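PDB 2RCC: ribonucleoside-diphosphate reductase subunit beta from Bacillus halodurans C-125, which probably supplies precursors for DNA synthesis, as the iron-binding small subunit of the enzyme that reduces ribonucleoside diphosphates to deoxyribonucleotides. Local coordinates for residues K65-L70 / A77-I82; A195-L200 / V207-M212. All coordinates share one frame; numbering follows the deposited sequence. Where two conformers were deposited one is given.

Contact 1 (K65-L70 / A77-I82); sequences KQFPTL and AFKKII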
loop_
_atom_site.group_PDB
_atom_site.type_symbol
_atom_site.label_atom_id
_atom_site.label_comp_id
_atom_site.label_asym_id
_atom_site.label_seq_id
_atom_site.Cartn_x
_atom_site.Cartn_y
_atom_site.Cartn_z
ATOM N N LYS A 65 -23.292 5.661 -24.277
ATOM C CA LYS A 65 -24.423 5.691 -25.194
ATOM C C LYS A 65 -25.748 5.459 -24.469
ATOM O O LYS A 65 -26.749 6.054 -24.846
ATOM C CB LYS A 65 -24.263 4.647 -26.308
ATOM C CG LYS A 65 -23.115 4.916 -27.265
ATOM N N GLN A 66 -25.779 4.578 -23.458
ATOM C CA GLN A 66 -27.029 4.320 -22.706
ATOM C C GLN A 66 -27.448 5.430 -21.762
ATOM O O GLN A 66 -28.645 5.559 -21.491
ATOM C CB GLN A 66 -26.934 3.053 -21.845
ATOM C CG GLN A 66 -27.113 1.749 -22.585
ATOM C CD GLN A 66 -27.087 0.582 -21.651
ATOM O OE1 GLN A 66 -26.218 0.503 -20.783
ATOM N NE2 GLN A 66 -28.047 -0.352 -21.815
ATOM N N PHE A 67 -26.477 6.198 -21.250
ATOM C CA PHE A 67 -26.741 7.184 -20.192
ATOM C C PHE A 67 -27.896 8.156 -20.463
ATOM O O PHE A 67 -28.748 8.333 -19.590
ATOM C CB PHE A 67 -25.453 7.906 -19.763
ATOM C CG PHE A 67 -25.611 8.733 -18.517
ATOM C CD1 PHE A 67 -25.900 8.122 -17.298
ATOM C CD2 PHE A 67 -25.499 10.114 -18.557
ATOM C CE1 PHE A 67 -26.061 8.874 -16.141
ATOM C CE2 PHE A 67 -25.658 10.866 -17.397
ATOM C CZ PHE A 67 -25.924 10.242 -16.193
ATOM N N PRO A 68 -27.946 8.773 -21.670
ATOM C CA PRO A 68 -29.097 9.620 -22.038
ATOM C C PRO A 68 -30.438 8.918 -22.124
ATOM O O PRO A 68 -31.453 9.608 -22.088
ATOM C CB PRO A 68 -28.755 10.081 -23.458
ATOM C CG PRO A 68 -27.348 9.953 -23.573
ATOM C CD PRO A 68 -26.930 8.795 -22.736
ATOM N N THR A 69 -30.451 7.588 -22.288
ATOM C CA THR A 69 -31.689 6.808 -22.376
ATOM C C THR A 69 -32.359 6.608 -21.008
ATOM O O THR A 69 -33.493 6.179 -20.972
ATOM C CB THR A 69 -31.472 5.416 -23.054
ATOM O OG1 THR A 69 -30.845 4.515 -22.138
ATOM C CG2 THR A 69 -30.609 5.545 -24.332
ATOM N N LEU A 70 -31.640 6.871 -19.904
ATOM C CA LEU A 70 -32.193 6.741 -18.556
ATOM C C LEU A 70 -33.147 7.892 -18.281
ATOM O O LEU A 70 -33.060 8.939 -18.932
ATOM C CB LEU A 70 -31.082 6.740 -17.493
ATOM C CG LEU A 70 -30.215 5.508 -17.212
ATOM C CD1 LEU A 70 -29.573 4.891 -18.448
ATOM C CD2 LEU A 70 -29.152 5.928 -16.206
ATOM N N ALA A 77 -29.712 11.031 -10.119
ATOM C CA ALA A 77 -29.273 10.185 -9.005
ATOM C C ALA A 77 -27.888 9.629 -9.273
ATOM O O ALA A 77 -27.052 9.635 -8.398
ATOM C CB ALA A 77 -30.274 9.029 -8.734
ATOM N N PHE A 78 -27.663 9.158 -10.494
ATOM C CA PHE A 78 -26.376 8.620 -10.909
ATOM C C PHE A 78 -25.281 9.666 -10.748
ATOM O O PHE A 78 -24.238 9.374 -10.190
ATOM C CB PHE A 78 -26.455 8.187 -12.387
ATOM C CG PHE A 78 -25.291 7.344 -12.868
ATOM C CD1 PHE A 78 -24.015 7.890 -13.068
ATOM C CD2 PHE A 78 -25.487 6.013 -13.216
ATOM C CE1 PHE A 78 -22.985 7.108 -13.536
ATOM C CE2 PHE A 78 -24.427 5.238 -13.686
ATOM C CZ PHE A 78 -23.187 5.810 -13.842
ATOM N N LYS A 79 -25.500 10.867 -11.287
ATOM C CA LYS A 79 -24.515 11.972 -11.189
ATOM C C LYS A 79 -24.200 12.326 -9.767
ATOM O O LYS A 79 -23.016 12.506 -9.416
ATOM C CB LYS A 79 -25.003 13.218 -11.961
ATOM C CG LYS A 79 -24.878 13.045 -13.477
ATOM C CD LYS A 79 -25.810 13.920 -14.315
ATOM C CE LYS A 79 -25.586 15.395 -14.137
ATOM N NZ LYS A 79 -26.456 16.133 -15.102
ATOM N N LYS A 80 -25.256 12.411 -8.951
ATOM C CA LYS A 80 -25.112 12.739 -7.533
ATOM C C LYS A 80 -24.322 11.683 -6.781
ATOM O O LYS A 80 -23.410 12.027 -6.035
ATOM C CB LYS A 80 -26.459 12.938 -6.852
ATOM C CG LYS A 80 -27.145 14.213 -7.197
ATOM C CD LYS A 80 -28.586 14.200 -6.774
ATOM C CE LYS A 80 -29.321 15.446 -7.266
ATOM N NZ LYS A 80 -28.906 16.701 -6.595
ATOM N N ILE A 81 -24.623 10.414 -7.025
ATOM C CA ILE A 81 -23.958 9.315 -6.325
ATOM C C ILE A 81 -22.502 9.114 -6.807
ATOM O O ILE A 81 -21.577 9.090 -5.974
ATOM C CB ILE A 81 -24.777 8.007 -6.397
ATOM C CG1 ILE A 81 -26.144 8.172 -5.704
ATOM C CG2 ILE A 81 -24.043 6.872 -5.693
ATOM C CD1 ILE A 81 -27.139 7.083 -6.138
ATOM N N ILE A 82 -22.293 8.990 -8.113
ATOM C CA ILE A 82 -20.931 8.824 -8.641
ATOM C C ILE A 82 -20.086 10.074 -8.321
ATOM O O ILE A 82 -18.939 9.925 -7.921
ATOM C CB ILE A 82 -20.891 8.418 -10.166
ATOM C CG1 ILE A 82 -19.630 7.619 -10.448
ATOM C CG2 ILE A 82 -21.092 9.631 -11.144
ATOM C CD1 ILE A 82 -19.726 6.165 -9.851
#
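Q66 O, one residue ahead of the F67 ring that reaches F78 and K79, is gripped by two donors of T69. The backbone N of T69 lies 2.8 Å from Q66 O, and T69 OG1 approaches the same oxygen in the carbonyl plane, on a lone pair, at a C=O...OG1 angle of 138°. This doubly held carbonyl braces the short 3-10 segment 67-69, and K205 NZ is a further partner of T69 OG1. From this segment F67 reaches across to helix 72-87, its CG set opposite the backbone N (chi1 -169°). Its CE1 corner comes down over one face of the F78 ring, 3.7 Å from F78 CG and displaced toward the rim. The two rings form a T-shaped (edge-to-face) pair, with centroids 5.2 Å apart and planes at 65°. The pair joins the 3-10 segment to helix 72-87 of the ferritin-like helical bundle of the ribonucleotide reductase small subunit, where F78 also packs on L133 and L200; the F78 side chain is about 9 Å from that of Y126, the active-site tyrosine by similarity. At the next corner of the F67 ring, CZ meets the aliphatic part of K79: K79 CG sits at the ring edge, near its plane, 4.0 Å from F67 CZ. The K79 chain crosses the F67 side chain at roughly a right angle, then bends at chi3, and its NZ makes a long, weak ion pair with E76. Replacing F67 by a serine would probably leave this face of F78 without its aromatic edge and the K79 methylenes without a ring to lie against. M206, from the loop before helix 207-237, touches F67, L70 and F78.

Contact 2 (A195-L200 / V207-M212); sequences AFFYNL and VSTSTM
F197 and S210 bring the backbones closest, CA to CA 5.4 Å, where the segments of two helices cross at -140° with their axes 8.5 Å apart. The pair is a splayed helical hairpin in the ferritin-like bundle: helix 191-202 turns back into the long helix 207-237, which further along carries E220 and H223, iron ligands by similarity. At this crossing the small S210 lies against the backbone, its CB 3.9 Å from F197 O. Two larger side chains reach over from helix 191-202. The F197 ring crosses T209 obliquely, and its CD1 corner rests 3.9 Å from the methyl T209 CG2. With that methyl opposite the backbone N, T209 divides its branches: CG2 serves the apolar side, while OG1 lies beside the backbone N and hydrogen-bonds D63. F196 CD2 lies over one face of the F197 ring, offset toward the rim. Y198 instead reaches along helix 207-237, and its OH is hydrogen-bonded by the side-chain amides of N214 and N217, which should fix the far end of the ring. One edge of that ring faces S210. Here S210 OG stands near the ring plane, 3.3 Å from Y198 CD1, and S210 O lies in the plane, 3.6 Å from Y198 CE1.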
loop_
_atom_site.group_PDB
_atom_site.type_symbol
_atom_site.label_atom_id
_atom_site.label_comp_id
_atom_site.label_asym_id
_atom_site.label_seq_id
_atom_site.Cartn_x
_atom_site.Cartn_y
_atom_site.Cartn_z
ATOM N N ALA A 195 -26.212 -0.357 -4.448
ATOM C CA ALA A 195 -27.455 -1.010 -4.888
ATOM C C ALA A 195 -28.126 -0.288 -6.050
ATOM O O ALA A 195 -28.702 -0.946 -6.929
ATOM C CB ALA A 195 -28.436 -1.161 -3.706
ATOM N N PHE A 196 -28.080 1.049 -6.044
ATOM C CA PHE A 196 -28.608 1.876 -7.148
ATOM C C PHE A 196 -27.951 1.456 -8.480
ATOM O O PHE A 196 -28.625 1.261 -9.475
ATOM C CB PHE A 196 -28.452 3.386 -6.860
ATOM C CG PHE A 196 -28.688 4.265 -8.068
ATOM C CD1 PHE A 196 -29.952 4.727 -8.364
ATOM C CD2 PHE A 196 -27.650 4.641 -8.896
ATOM C CE1 PHE A 196 -30.167 5.535 -9.460
ATOM C CE2 PHE A 196 -27.873 5.420 -10.032
ATOM C CZ PHE A 196 -29.117 5.868 -10.299
ATOM N N PHE A 197 -26.628 1.309 -8.475
ATOM C CA PHE A 197 -25.916 0.913 -9.656
ATOM C C PHE A 197 -26.298 -0.507 -10.086
ATOM O O PHE A 197 -26.524 -0.757 -11.279
ATOM C CB PHE A 197 -24.404 1.086 -9.469
ATOM C CG PHE A 197 -24.000 2.511 -9.253
ATOM C CD1 PHE A 197 -24.189 3.449 -10.246
ATOM C CD2 PHE A 197 -23.474 2.924 -8.058
ATOM C CE1 PHE A 197 -23.834 4.763 -10.049
ATOM C CE2 PHE A 197 -23.116 4.242 -7.866
ATOM C CZ PHE A 197 -23.306 5.147 -8.861
ATOM N N TYR A 198 -26.404 -1.424 -9.119
ATOM C CA TYR A 198 -26.791 -2.804 -9.446
ATOM C C TYR A 198 -28.228 -2.882 -9.949
ATOM O O TYR A 198 -28.529 -3.736 -10.795
ATOM C CB TYR A 198 -26.618 -3.746 -8.243
ATOM C CG TYR A 198 -25.218 -3.822 -7.660
ATOM C CD1 TYR A 198 -24.081 -3.827 -8.469
ATOM C CD2 TYR A 198 -25.037 -3.951 -6.282
ATOM C CE1 TYR A 198 -22.803 -3.915 -7.908
ATOM C CE2 TYR A 198 -23.790 -4.040 -5.728
ATOM C CZ TYR A 198 -22.686 -4.028 -6.543
ATOM O OH TYR A 198 -21.467 -4.125 -5.959
ATOM N N ASN A 199 -29.106 -2.004 -9.439
ATOM C CA ASN A 199 -30.510 -1.956 -9.889
ATOM C C ASN A 199 -30.557 -1.579 -11.361
ATOM O O ASN A 199 -31.432 -2.038 -12.085
ATOM C CB ASN A 199 -31.332 -0.961 -9.038
ATOM C CG ASN A 199 -32.809 -0.865 -9.467
ATOM O OD1 ASN A 199 -33.536 -1.848 -9.451
ATOM N ND2 ASN A 199 -33.244 0.334 -9.818
ATOM N N LEU A 200 -29.652 -0.717 -11.816
ATOM C CA LEU A 200 -29.596 -0.374 -13.258
ATOM C C LEU A 200 -29.142 -1.553 -14.107
ATOM O O LEU A 200 -29.771 -1.885 -15.124
ATOM C CB LEU A 200 -28.683 0.851 -13.527
ATOM C CG LEU A 200 -29.156 2.214 -12.995
ATOM C CD1 LEU A 200 -28.129 3.306 -13.227
ATOM C CD2 LEU A 200 -30.492 2.625 -13.639
ATOM N N VAL A 207 -24.058 -1.239 -17.248
ATOM C CA VAL A 207 -23.481 -2.492 -16.788
ATOM C C VAL A 207 -21.964 -2.395 -16.510
ATOM O O VAL A 207 -21.464 -3.011 -15.554
ATOM C CB VAL A 207 -23.783 -3.625 -17.802
ATOM C CG1 VAL A 207 -23.078 -4.923 -17.389
ATOM C CG2 VAL A 207 -25.305 -3.849 -17.929
ATOM N N SER A 208 -21.229 -1.650 -17.336
ATOM C CA SER A 208 -19.790 -1.438 -17.084
ATOM C C SER A 208 -19.535 -0.699 -15.772
ATOM O O SER A 208 -18.627 -1.047 -15.022
ATOM C CB SER A 208 -19.130 -0.727 -18.245
ATOM O OG SER A 208 -19.114 -1.585 -19.354
ATOM N N THR A 209 -20.357 0.307 -15.480
ATOM C CA THR A 209 -20.285 1.020 -14.200
ATOM C C THR A 209 -20.545 0.069 -13.033
ATOM O O THR A 209 -19.801 0.040 -12.081
ATOM C CB THR A 209 -21.308 2.163 -14.147
ATOM O OG1 THR A 209 -21.042 3.110 -15.189
ATOM C CG2 THR A 209 -21.300 2.834 -12.748
ATOM N N SER A 210 -21.614 -0.723 -13.135
ATOM C CA SER A 210 -21.963 -1.722 -12.144
ATOM C C SER A 210 -20.859 -2.781 -11.888
ATOM O O SER A 210 -20.652 -3.231 -10.749
ATOM C CB SER A 210 -23.252 -2.406 -12.595
ATOM O OG SER A 210 -23.598 -3.406 -11.688
ATOM N N THR A 211 -20.192 -3.182 -12.959
ATOM C CA THR A 211 -19.056 -4.079 -12.906
ATOM C C THR A 211 -17.916 -3.493 -12.061
ATOM O O THR A 211 -17.394 -4.181 -11.179
ATOM C CB THR A 211 -18.475 -4.359 -14.301
ATOM O OG1 THR A 211 -19.441 -5.049 -15.120
ATOM C CG2 THR A 211 -17.201 -5.172 -14.176
HETATM N N MSE A 212 -17.608 -2.214 -12.257
HETATM C CA MSE A 212 -16.526 -1.576 -11.493
HETATM C C MSE A 212 -16.935 -1.406 -10.032
HETATM O O MSE A 212 -16.134 -1.649 -9.132
HETATM C CB MSE A 212 -16.131 -0.242 -12.122
HETATM C CG MSE A 212 -14.559 -0.016 -12.219
HETATM SE SE MSE A 212 -14.381 1.182 -13.621
HETATM C CE MSE A 212 -15.224 2.571 -12.578
#

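In the fold
From the N terminus, helix 61-66 comes first, and contact 1 closes the short connection to helix 72-87. The chain then passes through the long helix 106-133 and its successors before contact 2 closes the short turn from helix 191-202 into helix 207-237. The two closures stand in series, neither enclosing nor crossing the other, yet in space their centres are 11 Å apart and they touch. Helix 72-87 provides the joint: I81 CG2 packs 3.5 Å from F197 CE2, and F78 CZ lies 3.7 Å from T209 CG2. Q66, hydrogen-bonded to Q204 and M206, ties contact 1 to the turn that contact 2 closes.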